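Local coordinates for protein Cif-like 1 (Burkholderia cenocepacia, PDB 7JQY) that probably hydrolyses epoxides, as a Cif-like enzyme of the alpha/beta hydrolase fold that assembles into octamers, at residues F22-F26 with M68-E73; H55-W61 with D82-G87. The protein carries 1 engineered substitution. One frame throughout, in Å; residues are numbered along the deposited sequence.

Contact 1: residues F22-F26 with M68-E73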
ATOM      1  N   PHE B  22      16.913  35.169   5.916  1.00 43.70           N
ATOM      2  CA  PHE B  22      15.784  34.965   6.818  1.00 43.51           C
ATOM      3  C   PHE B  22      16.192  34.193   8.073  1.00 45.55           C
ATOM      4  O   PHE B  22      15.701  34.483   9.170  1.00 44.02           O
ATOM      5  CB  PHE B  22      14.668  34.232   6.074  1.00 40.82           C
ATOM      6  CG  PHE B  22      13.344  34.215   6.800  1.00 41.08           C
ATOM      7  CD1 PHE B  22      13.118  33.327   7.843  1.00 37.55           C
ATOM      8  CD2 PHE B  22      12.309  35.066   6.413  1.00 38.07           C
ATOM      9  CE1 PHE B  22      11.901  33.299   8.500  1.00 37.73           C
ATOM     10  CE2 PHE B  22      11.093  35.044   7.067  1.00 37.13           C
ATOM     11  CZ  PHE B  22      10.888  34.164   8.114  1.00 36.23           C
ATOM     12  N   GLU B  23      17.089  33.207   7.930  1.00 45.30           N
ATOM     13  CA  GLU B  23      17.415  32.312   9.044  1.00 48.01           C
ATOM     14  C   GLU B  23      18.043  33.043  10.221  1.00 49.23           C
ATOM     15  O   GLU B  23      17.787  32.690  11.377  1.00 49.18           O
ATOM     16  CB  GLU B  23      18.346  31.192   8.582  1.00 48.18           C
ATOM     17  CG  GLU B  23      17.646  30.058   7.863  1.00 47.55           C
ATOM     18  CD  GLU B  23      17.524  30.295   6.371  1.00 52.76           C
ATOM     19  OE1 GLU B  23      17.800  31.429   5.909  1.00 55.00           O
ATOM     20  OE2 GLU B  23      17.170  29.338   5.651  1.00 54.57           O
ATOM     21  N   ARG B  24      18.868  34.050   9.952  1.00 51.21           N
ATOM     22  CA  ARG B  24      19.587  34.757  10.998  1.00 54.78           C
ATOM     23  C   ARG B  24      18.717  35.802  11.663  1.00 53.65           C
ATOM     24  O   ARG B  24      19.078  36.317  12.724  1.00 50.14           O
ATOM     25  CB  ARG B  24      20.843  35.422  10.417  1.00 55.62           C
ATOM     26  CG  ARG B  24      21.855  34.418   9.983  1.00 63.67           C
ATOM     27  CD  ARG B  24      22.658  33.979  11.187  1.00 71.86           C
ATOM     28  NE  ARG B  24      22.966  32.550  11.173  1.00 78.09           N
ATOM     29  CZ  ARG B  24      22.235  31.602  11.756  1.00 77.73           C
ATOM     30  NH1 ARG B  24      21.121  31.905  12.414  1.00 75.19           N
ATOM     31  NH2 ARG B  24      22.630  30.336  11.681  1.00 80.81           N
ATOM     32  N   ARG B  25      17.575  36.121  11.062  1.00 48.62           N
ATOM     33  CA  ARG B  25      16.717  37.173  11.609  1.00 47.43           C
ATOM     34  C   ARG B  25      15.413  36.767  12.302  1.00 48.10           C
ATOM     35  O   ARG B  25      14.831  37.579  13.023  1.00 46.72           O
ATOM     36  CB  ARG B  25      16.410  38.214  10.526  1.00 53.78           C
ATOM     37  CG  ARG B  25      17.619  39.019  10.078  1.00 57.97           C
ATOM     38  CD  ARG B  25      17.236  40.041   9.019  1.00 66.18           C
ATOM     39  NE  ARG B  25      16.155  40.913   9.467  1.00 71.80           N
ATOM     40  CZ  ARG B  25      16.339  42.053  10.127  1.00 71.97           C
ATOM     41  NH1 ARG B  25      15.295  42.784  10.495  1.00 68.07           N
ATOM     42  NH2 ARG B  25      17.566  42.462  10.418  1.00 68.29           N
ATOM     43  N   PHE B  26      14.942  35.541  12.105  1.00 46.65           N
ATOM     44  CA  PHE B  26      13.694  35.162  12.738  1.00 41.41           C
ATOM     45  C   PHE B  26      13.943  33.931  13.580  1.00 43.96           C
ATOM     46  O   PHE B  26      14.930  33.222  13.386  1.00 44.55           O
ATOM     47  CB  PHE B  26      12.596  34.935  11.690  1.00 40.31           C
ATOM     48  CG  PHE B  26      12.242  36.183  10.938  1.00 40.30           C
ATOM     49  CD1 PHE B  26      11.217  37.006  11.377  1.00 42.99           C
ATOM     50  CD2 PHE B  26      12.940  36.546   9.804  1.00 40.67           C
ATOM     51  CE1 PHE B  26      10.890  38.157  10.695  1.00 42.77           C
ATOM     52  CE2 PHE B  26      12.620  37.702   9.117  1.00 40.59           C
ATOM     53  CZ  PHE B  26      11.597  38.508   9.563  1.00 39.85           C
ATOM     54  N   MET B  68       7.557  39.219   5.966  1.00 38.66           N
ATOM     55  CA  MET B  68       8.119  39.509   7.288  1.00 40.64           C
ATOM     56  C   MET B  68       9.460  40.236   7.267  1.00 40.64           C
ATOM     57  O   MET B  68       9.693  41.052   8.178  1.00 42.58           O
ATOM     58  CB  MET B  68       8.239  38.209   8.095  1.00 38.75           C
ATOM     59  CG  MET B  68       6.936  37.458   8.197  1.00 37.70           C
ATOM     60  SD  MET B  68       7.153  35.692   8.483  1.00 40.95           S
ATOM     61  CE  MET B  68       7.952  35.712  10.086  1.00 35.94           C
ATOM     62  N   PRO B  69      10.391  39.969   6.340  1.00 40.69           N
ATOM     63  CA  PRO B  69      11.651  40.736   6.363  1.00 43.80           C
ATOM     64  C   PRO B  69      11.448  42.233   6.196  1.00 47.95           C
ATOM     65  O   PRO B  69      11.993  43.023   6.981  1.00 46.38           O
ATOM     66  CB  PRO B  69      12.446  40.130   5.197  1.00 44.36           C
ATOM     67  CG  PRO B  69      11.899  38.775   5.026  1.00 41.78           C
ATOM     68  CD  PRO B  69      10.442  38.891   5.335  1.00 41.03           C
ATOM     69  N   ALA B  70      10.680  42.646   5.181  1.00 45.66           N
ATOM     70  CA  ALA B  70      10.473  44.072   4.935  1.00 45.20           C
ATOM     71  C   ALA B  70       9.737  44.742   6.093  1.00 46.09           C
ATOM     72  O   ALA B  70      10.018  45.898   6.424  1.00 48.23           O
ATOM     73  CB  ALA B  70       9.719  44.274   3.620  1.00 42.58           C
ATOM     74  N   LEU B  71       8.788  44.036   6.721  1.00 44.59           N
ATOM     75  CA  LEU B  71       8.100  44.605   7.875  1.00 44.69           C
ATOM     76  C   LEU B  71       9.061  44.823   9.032  1.00 49.23           C
ATOM     77  O   LEU B  71       9.053  45.881   9.671  1.00 48.77           O
ATOM     78  CB  LEU B  71       6.955  43.687   8.313  1.00 40.72           C
ATOM     79  CG  LEU B  71       5.695  43.678   7.456  1.00 44.22           C
ATOM     80  CD1 LEU B  71       4.693  42.695   8.017  1.00 40.81           C
ATOM     81  CD2 LEU B  71       5.110  45.084   7.402  1.00 43.37           C
ATOM     82  N   ALA B  72       9.923  43.846   9.292  1.00 48.19           N
ATOM     83  CA  ALA B  72      10.851  43.959  10.404  1.00 49.05           C
ATOM     84  C   ALA B  72      11.960  44.966  10.126  1.00 52.17           C
ATOM     85  O   ALA B  72      12.523  45.532  11.071  1.00 52.19           O
ATOM     86  CB  ALA B  72      11.446  42.588  10.718  1.00 46.14           C
ATOM     87  N   GLU B  73      12.335  45.172   8.857  1.00 53.39           N
ATOM     88  CA  GLU B  73      13.450  46.081   8.627  1.00 58.20           C
ATOM     89  C   GLU B  73      12.980  47.533   8.853  1.00 57.83           C
ATOM     90  O   GLU B  73      13.816  48.426   9.050  1.00 60.10           O
ATOM     91  CB  GLU B  73      14.067  45.856   7.237  1.00 57.34           C
ATOM     92  CG  GLU B  73      14.789  44.512   6.992  1.00 62.85           C
ATOM     93  CD  GLU B  73      15.328  44.286   5.588  1.00 70.11           C
ATOM     94  OE1 GLU B  73      14.989  45.105   4.675  1.00 70.83           O
ATOM     95  OE2 GLU B  73      15.788  43.120   5.359  1.00 70.41           O
TER

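Contact 2: residues H55-W61 with D82-G87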
ATOM      1  N   HIS B  55      -2.121  33.319   8.829  1.00 32.51           N
ATOM      2  CA  HIS B  55      -2.295  32.531   7.620  1.00 33.29           C
ATOM      3  C   HIS B  55      -3.704  31.928   7.568  1.00 34.76           C
ATOM      4  O   HIS B  55      -4.531  32.112   8.466  1.00 34.99           O
ATOM      5  CB  HIS B  55      -1.262  31.408   7.589  1.00 31.33           C
ATOM      6  CG  HIS B  55      -1.487  30.399   8.665  1.00 30.76           C
ATOM      7  ND1 HIS B  55      -2.444  29.414   8.568  1.00 29.48           N
ATOM      8  CD2 HIS B  55      -0.928  30.262   9.890  1.00 32.73           C
ATOM      9  CE1 HIS B  55      -2.449  28.696   9.674  1.00 33.37           C
ATOM     10  NE2 HIS B  55      -1.538  29.191  10.495  1.00 32.44           N
ATOM     11  N   GLY B  56      -3.967  31.155   6.518  1.00 33.17           N
ATOM     12  CA  GLY B  56      -5.224  30.459   6.355  1.00 34.16           C
ATOM     13  C   GLY B  56      -5.021  28.986   6.040  1.00 34.12           C
ATOM     14  O   GLY B  56      -4.023  28.370   6.436  1.00 31.57           O
ATOM     15  N   TRP B  57      -6.016  28.412   5.347  1.00 31.71           N
ATOM     16  CA  TRP B  57      -6.010  27.031   4.875  1.00 32.14           C
ATOM     17  C   TRP B  57      -5.729  26.989   3.379  1.00 33.81           C
ATOM     18  O   TRP B  57      -6.318  27.768   2.618  1.00 33.37           O
ATOM     19  CB  TRP B  57      -7.351  26.342   5.153  1.00 31.07           C
ATOM     20  CG  TRP B  57      -7.279  24.847   5.018  1.00 30.39           C
ATOM     21  CD1 TRP B  57      -7.102  23.934   6.031  1.00 32.38           C
ATOM     22  CD2 TRP B  57      -7.348  24.086   3.805  1.00 30.46           C
ATOM     23  NE1 TRP B  57      -7.063  22.660   5.517  1.00 29.73           N
ATOM     24  CE2 TRP B  57      -7.206  22.725   4.155  1.00 31.69           C
ATOM     25  CE3 TRP B  57      -7.509  24.422   2.453  1.00 30.46           C
ATOM     26  CZ2 TRP B  57      -7.225  21.703   3.204  1.00 31.30           C
ATOM     27  CZ3 TRP B  57      -7.526  23.409   1.512  1.00 31.06           C
ATOM     28  CH2 TRP B  57      -7.384  22.063   1.894  1.00 32.73           C
ATOM     29  N   PRO B  58      -4.833  26.099   2.911  1.00 30.57           N
ATOM     30  CA  PRO B  58      -4.011  25.170   3.692  1.00 27.60           C
ATOM     31  C   PRO B  58      -2.614  25.731   3.900  1.00 28.42           C
ATOM     32  O   PRO B  58      -1.704  25.377   3.155  1.00 30.91           O
ATOM     33  CB  PRO B  58      -3.959  23.932   2.803  1.00 26.54           C
ATOM     34  CG  PRO B  58      -4.042  24.506   1.360  1.00 30.19           C
ATOM     35  CD  PRO B  58      -4.571  25.943   1.470  1.00 30.18           C
ATOM     36  N   GLN B  59      -2.434  26.592   4.893  1.00 28.73           N
ATOM     37  CA  GLN B  59      -1.200  27.345   5.028  1.00 28.30           C
ATOM     38  C   GLN B  59      -0.658  27.225   6.448  1.00 30.12           C
ATOM     39  O   GLN B  59      -1.270  26.623   7.331  1.00 27.64           O
ATOM     40  CB  GLN B  59      -1.421  28.816   4.655  1.00 30.18           C
ATOM     41  CG  GLN B  59      -2.159  28.983   3.312  1.00 33.11           C
ATOM     42  CD  GLN B  59      -2.255  30.423   2.889  1.00 34.30           C
ATOM     43  OE1 GLN B  59      -2.762  31.275   3.631  1.00 31.31           O
ATOM     44  NE2 GLN B  59      -1.747  30.717   1.702  1.00 33.29           N
ATOM     45  N   THR B  60       0.536  27.779   6.630  1.00 28.65           N
ATOM     46  CA  THR B  60       1.175  27.977   7.917  1.00 30.37           C
ATOM     47  C   THR B  60       1.753  29.381   7.902  1.00 31.11           C
ATOM     48  O   THR B  60       1.571  30.126   6.931  1.00 32.49           O
ATOM     49  CB  THR B  60       2.289  26.951   8.168  1.00 29.73           C
ATOM     50  OG1 THR B  60       3.305  27.142   7.182  1.00 28.19           O
ATOM     51  CG2 THR B  60       1.767  25.520   8.126  1.00 25.06           C
ATOM     52  N   TRP B  61       2.505  29.719   8.955  1.00 31.67           N
ATOM     53  CA  TRP B  61       3.236  30.985   8.981  1.00 32.27           C
ATOM     54  C   TRP B  61       4.094  31.168   7.737  1.00 33.08           C
ATOM     55  O   TRP B  61       4.365  32.304   7.325  1.00 35.14           O
ATOM     56  CB  TRP B  61       4.120  31.053  10.233  1.00 33.60           C
ATOM     57  CG  TRP B  61       5.342  30.187  10.121  1.00 33.69           C
ATOM     58  CD1 TRP B  61       5.480  28.902  10.568  1.00 31.53           C
ATOM     59  CD2 TRP B  61       6.590  30.530   9.495  1.00 36.17           C
ATOM     60  NE1 TRP B  61       6.730  28.426  10.256  1.00 33.57           N
ATOM     61  CE2 TRP B  61       7.434  29.406   9.605  1.00 33.30           C
ATOM     62  CE3 TRP B  61       7.074  31.678   8.856  1.00 33.22           C
ATOM     63  CZ2 TRP B  61       8.733  29.397   9.102  1.00 31.71           C
ATOM     64  CZ3 TRP B  61       8.372  31.667   8.361  1.00 33.96           C
ATOM     65  CH2 TRP B  61       9.181  30.532   8.482  1.00 33.51           C
ATOM     66  N   ASP B  82       1.280  30.195  13.785  1.00 36.13           N
ATOM     67  CA  ASP B  82       0.496  29.021  13.412  1.00 35.92           C
ATOM     68  C   ASP B  82      -0.705  28.974  14.345  1.00 37.14           C
ATOM     69  O   ASP B  82      -0.547  28.669  15.532  1.00 35.05           O
ATOM     70  CB  ASP B  82       1.312  27.736  13.544  1.00 34.17           C
ATOM     71  CG  ASP B  82       2.371  27.572  12.449  1.00 36.90           C
ATOM     72  OD1 ASP B  82       2.219  28.162  11.348  1.00 32.09           O
ATOM     73  OD2 ASP B  82       3.350  26.819  12.694  1.00 33.35           O
ATOM     74  N   TYR B  83      -1.907  29.262  13.832  1.00 32.64           N
ATOM     75  CA  TYR B  83      -3.039  29.296  14.751  1.00 36.82           C
ATOM     76  C   TYR B  83      -3.398  27.883  15.214  1.00 35.95           C
ATOM     77  O   TYR B  83      -2.825  26.889  14.758  1.00 36.61           O
ATOM     78  CB  TYR B  83      -4.258  30.014  14.144  1.00 33.34           C
ATOM     79  CG  TYR B  83      -4.800  29.561  12.806  1.00 33.04           C
ATOM     80  CD1 TYR B  83      -5.089  28.233  12.541  1.00 32.79           C
ATOM     81  CD2 TYR B  83      -5.098  30.505  11.819  1.00 35.63           C
ATOM     82  CE1 TYR B  83      -5.609  27.844  11.313  1.00 33.95           C
ATOM     83  CE2 TYR B  83      -5.617  30.136  10.603  1.00 34.57           C
ATOM     84  CZ  TYR B  83      -5.879  28.810  10.350  1.00 36.34           C
ATOM     85  OH  TYR B  83      -6.395  28.458   9.124  1.00 32.85           O
ATOM     86  N   ARG B  84      -4.342  27.810  16.157  1.00 36.07           N
ATOM     87  CA  ARG B  84      -4.757  26.541  16.756  1.00 36.01           C
ATOM     88  C   ARG B  84      -5.027  25.492  15.684  1.00 38.87           C
ATOM     89  O   ARG B  84      -5.808  25.728  14.753  1.00 38.26           O
ATOM     90  CB  ARG B  84      -6.003  26.741  17.632  1.00 36.96           C
ATOM     91  CG  ARG B  84      -6.574  25.437  18.220  1.00 40.81           C
ATOM     92  CD  ARG B  84      -7.892  25.652  18.988  1.00 41.90           C
ATOM     93  NE  ARG B  84      -7.713  26.556  20.123  1.00 43.71           N
ATOM     94  CZ  ARG B  84      -8.078  26.297  21.378  1.00 42.00           C
ATOM     95  NH1 ARG B  84      -7.855  27.203  22.319  1.00 45.24           N
ATOM     96  NH2 ARG B  84      -8.677  25.156  21.692  1.00 42.01           N
ATOM     97  N   GLY B  85      -4.323  24.362  15.783  1.00 35.42           N
ATOM     98  CA  GLY B  85      -4.508  23.246  14.878  1.00 33.06           C
ATOM     99  C   GLY B  85      -3.593  23.232  13.667  1.00 33.81           C
ATOM    100  O   GLY B  85      -3.554  22.225  12.952  1.00 35.61           O
ATOM    101  N   ALA B  86      -2.868  24.310  13.398  1.00 33.73           N
ATOM    102  CA  ALA B  86      -2.085  24.427  12.178  1.00 37.22           C
ATOM    103  C   ALA B  86      -0.582  24.404  12.432  1.00 35.51           C
ATOM    104  O   ALA B  86      -0.099  24.870  13.467  1.00 33.49           O
ATOM    105  CB  ALA B  86      -2.439  25.719  11.432  1.00 33.48           C
ATOM    106  N   GLY B  87       0.155  23.949  11.419  1.00 32.21           N
ATOM    107  CA  GLY B  87       1.603  24.006  11.483  1.00 34.70           C
ATOM    108  C   GLY B  87       2.113  23.201  12.663  1.00 34.89           C
ATOM    109  O   GLY B  87       1.696  22.062  12.898  1.00 33.50           O
TER

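Contact 1: residues F22-F26 with M68-E73
Phe22 and Pro69 mark the nearest backbone approach, with 7.1 Å from Phe22 CA to Pro69 CA, where the weakly bonded helical turn 22-25 lies beside helix 68-73. Met68 touches both phenylalanine rings. Its chain bends at the end (chi3 63°), bringing the methyl into the angle between the two rings: Met68 CE lies 3.9 Å from Phe22 CZ, near the plane of that ring at its edge, and 3.7 Å from Phe26 CD1. Its sulfur makes a Met-aromatic contact with each ring, edge-on to Phe22 and more distantly above the face of Phe26, SD being 5.3 Å from the Phe26 centroid. The two rings also pack on each other, Phe26 CD2 standing over the centre of the Phe22 face. From there the Phe26 ring runs edge-first to the helix backbone, CZ reaching within 3.5 Å of Met68 O. Farther out, Arg25 stretches across to the next turn: Glu73 CG covers one guanidinium face and Ala72 CB meets its edge, NH1 being 3.9 Å from Ala72 CB. The carboxylate is only a charged neighbour, with 4.7 Å between Arg25 NE and Glu73 OE2. Met13 of a second subunit packs on Phe26 as well. The arrangement seats the N-terminal turn, which leads into edge strand 26-32, against the crossover helix between parallel strands 50-54 and 77-82 of the alpha/beta hydrolase fold.

Contact 2: residues H55-W61 with D82-G87
Asp82 and Trp61 tie the loop after strand 77-82 to the His-Gly-Trp-Pro loop, the HGXP motif that in epoxide hydrolases of this fold carries the oxyanion hole; as expected for it, the peptide bond before Pro58 is cis. Asp82 OD1 takes the backbone N-H of Trp61 at 2.9 Å in a fairly straight bond (163°), met nearly along its C-O axis, while Trp61 CD1 brings the indole edge to the same oxygen. The other oxygen, OD2, is held by His39 ND1 and Glu88 N, so the carboxylate is gripped at both ends. At Tyr83 the backbone N gives a weak bond to His55 NE2, 3.4 Å away. The Tyr83 ring lies obliquely against the imidazole, planes 32° apart, with His55 CE1 over the centre of the phenol ring, 3.4 Å above its plane. The imidazole gets there with its CG set between the backbone N and carbonyl carbon of His55 (chi1 67°). Thr60 CA lies over the other imidazole face, and the rotation of the ring is further fixed by ND1, which donates in the ring plane to Gly56 O at 2.9 Å; that oxygen also accepts from Gln59 N. Tyr83 CE2 meanwhile comes within 3.1 Å of His55 O. Arg84 turns from the contact to a salt bridge with Asp104. It and Gly85 form the corners of a type II turn closed by Ala86 N to Tyr83 O at 2.9 Å. Coming out of the turn, Ala86 directs its methyl at the imidazole edge, CB 3.5 Å from His55 CE1. Gly87 ends the segment against Thr60, its CA 3.7 Å from the Thr60 CG2 methyl.

How the contacts relate
The two contacts have centres about 19 Å apart, yet they meet through Trp61, the last residue of 55-61: Phe22 CZ approaches Trp61 CZ3 to 3.6 Å, and Met68 SD lies 4.0 Å from Trp61 CE3. Met13 of a second subunit packs on both Phe26 and Trp61, so the subunit interface spans this junction. Their segments alternate along the chain, and strand 77-82 runs from the helix of contact 1 into the second loop of contact 2. Contact 2 is the deeper one and borders the presumed active site, where Trp57 N bonds to OG of the engineered Ser123 at the likely nucleophile elbow; contact 1 is peripheral packing.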